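Local coordinates for hydroxylase, putative (Mycobacterium tuberculosis, PDB 3AFF), which probably hydroxylates a phenolic secosteroid of cholesterol breakdown to a catechol, using reduced flavin and molecular oxygen, at residues N18-I23 against R73-V78. Sequence-based numbering, arbitrary orientation.
Sequences NLLPEI and RRLASV
Leu-20 packs from helix 9-33 against helix 65-76 and the residues that follow it, and tracing it outward from the backbone defines most of the interface. Its CB lies against Val-78, 3.9 Å from CG1, where the two backbones also come nearest, at 6.6 Å between the CA atoms of Leu-20 and Val-78. From there CG stands anti to the carbonyl carbon (chi1 -59°), which carries the two methyls on to the neighbouring turn. CD1 of Leu-20 rests on Arg-74, 4.0 Å from CB of that residue. CD2 of Leu-20 sits 3.8 Å from O of Arg-74 and touches the CD2 methyl of Leu-75, and the side chains of Leu-20 and Leu-75 cross at about a right angle. Both segments belong to the helical N-terminal domain of the acyl-CoA dehydrogenase fold, which the HpaH/HsaA monooxygenases share, and the contact packs the first helix of that domain onto helix 65-76 and Val-78. One turn after Leu-20, Ile-23 splits its branches between two partners: CD1 meets CD2 of Leu-75 at 3.8 Å, whereas CG2 faces CG2 of Val-78. That CG2 of Val-78 also lies 4.0 Å from CD2 of Leu-20, so this one methyl touches both Leu-20 and Ile-23. The oxygen of Arg-74 accepts a hydrogen bond from OG of Ser-77, with a C=O...OG angle of 126°, and a weak one from the backbone N of the same serine. The Arg-74 chain runs extended from CG to NE, and its guanidinium forms salt bridges with Glu-70 and with Asp-17 of helix 9-33, adding a charged link beside the apolar one. Leu-75 also touches Ser-86 of helix 80-96, the helix carrying Trp-84, a likely FMN-binding residue whose side chain is about 9 Å from that of Leu-75.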
# COMPACT_ATOMS: atom_id res chain seq x y z
N ASN A 18 -14.72 -48.38 10.00
CA ASN A 18 -15.31 -49.21 11.03
C ASN A 18 -14.45 -49.35 12.28
O ASN A 18 -14.98 -49.61 13.38
CB ASN A 18 -15.69 -50.57 10.48
CG ASN A 18 -16.91 -50.49 9.62
OD1 ASN A 18 -16.93 -50.96 8.46
ND2 ASN A 18 -17.95 -49.84 10.15
N LEU A 19 -13.13 -49.16 12.11
CA LEU A 19 -12.20 -49.21 13.21
C LEU A 19 -12.18 -47.94 14.10
O LEU A 19 -11.73 -47.99 15.24
CB LEU A 19 -10.80 -49.45 12.66
CG LEU A 19 -10.36 -50.81 12.11
CD1 LEU A 19 -8.83 -50.82 12.06
CD2 LEU A 19 -10.84 -51.95 12.96
N LEU A 20 -12.63 -46.80 13.59
CA LEU A 20 -12.37 -45.55 14.30
C LEU A 20 -12.95 -45.45 15.70
O LEU A 20 -12.24 -45.04 16.64
CB LEU A 20 -12.68 -44.30 13.44
CG LEU A 20 -11.95 -44.12 12.10
CD1 LEU A 20 -12.26 -42.77 11.52
CD2 LEU A 20 -10.43 -44.28 12.20
N PRO A 21 -14.23 -45.86 15.88
CA PRO A 21 -14.77 -45.83 17.24
C PRO A 21 -13.93 -46.57 18.30
O PRO A 21 -13.72 -46.00 19.37
CB PRO A 21 -16.16 -46.45 17.07
CG PRO A 21 -16.54 -46.09 15.69
CD PRO A 21 -15.25 -46.30 14.91
N GLU A 22 -13.45 -47.78 18.00
CA GLU A 22 -12.59 -48.59 18.89
C GLU A 22 -11.24 -47.94 19.15
O GLU A 22 -10.72 -48.03 20.26
CB GLU A 22 -12.29 -49.96 18.27
CG GLU A 22 -13.38 -51.08 18.40
CD GLU A 22 -13.15 -52.31 17.43
OE1 GLU A 22 -12.44 -52.19 16.37
OE2 GLU A 22 -13.69 -53.42 17.75
N ILE A 23 -10.65 -47.35 18.12
CA ILE A 23 -9.37 -46.67 18.26
C ILE A 23 -9.55 -45.45 19.14
O ILE A 23 -8.77 -45.24 20.04
CB ILE A 23 -8.64 -46.38 16.89
CG1 ILE A 23 -8.21 -47.72 16.25
CG2 ILE A 23 -7.37 -45.50 17.10
CD1 ILE A 23 -8.15 -47.70 14.77
N ARG A 73 -4.96 -39.73 7.92
CA ARG A 73 -5.72 -38.54 8.40
C ARG A 73 -6.89 -38.99 9.28
O ARG A 73 -7.06 -38.50 10.41
CB ARG A 73 -6.22 -37.70 7.20
CG ARG A 73 -6.80 -36.28 7.64
CD ARG A 73 -7.72 -35.62 6.58
NE ARG A 73 -8.86 -36.47 6.22
CZ ARG A 73 -9.94 -36.63 6.99
NH1 ARG A 73 -10.08 -35.97 8.11
NH2 ARG A 73 -10.93 -37.42 6.62
N ARG A 74 -7.68 -39.95 8.79
CA ARG A 74 -8.78 -40.56 9.58
C ARG A 74 -8.33 -41.17 10.88
O ARG A 74 -8.88 -40.85 11.97
CB ARG A 74 -9.53 -41.64 8.79
CG ARG A 74 -10.01 -41.19 7.46
CD ARG A 74 -10.92 -42.27 6.75
NE ARG A 74 -11.30 -41.80 5.43
CZ ARG A 74 -12.11 -42.43 4.57
NH1 ARG A 74 -12.67 -43.59 4.90
NH2 ARG A 74 -12.33 -41.90 3.39
N LEU A 75 -7.31 -42.02 10.83
CA LEU A 75 -6.74 -42.56 12.04
C LEU A 75 -6.30 -41.52 13.02
O LEU A 75 -6.50 -41.67 14.23
CB LEU A 75 -5.55 -43.51 11.76
CG LEU A 75 -5.95 -44.80 11.01
CD1 LEU A 75 -4.73 -45.58 10.32
CD2 LEU A 75 -6.79 -45.68 11.91
N ALA A 76 -5.61 -40.49 12.54
CA ALA A 76 -5.07 -39.51 13.47
C ALA A 76 -6.18 -38.61 14.01
O ALA A 76 -5.99 -37.97 15.04
CB ALA A 76 -3.99 -38.69 12.85
N SER A 77 -7.33 -38.58 13.35
CA SER A 77 -8.45 -37.75 13.80
C SER A 77 -9.11 -38.33 15.05
O SER A 77 -9.89 -37.65 15.71
CB SER A 77 -9.46 -37.56 12.66
OG SER A 77 -10.22 -38.75 12.42
N VAL A 78 -8.77 -39.59 15.38
CA VAL A 78 -9.24 -40.27 16.60
C VAL A 78 -8.18 -40.56 17.64
O VAL A 78 -8.50 -40.67 18.82
CB VAL A 78 -10.09 -41.56 16.29
CG1 VAL A 78 -11.23 -41.20 15.39
CG2 VAL A 78 -9.27 -42.60 15.59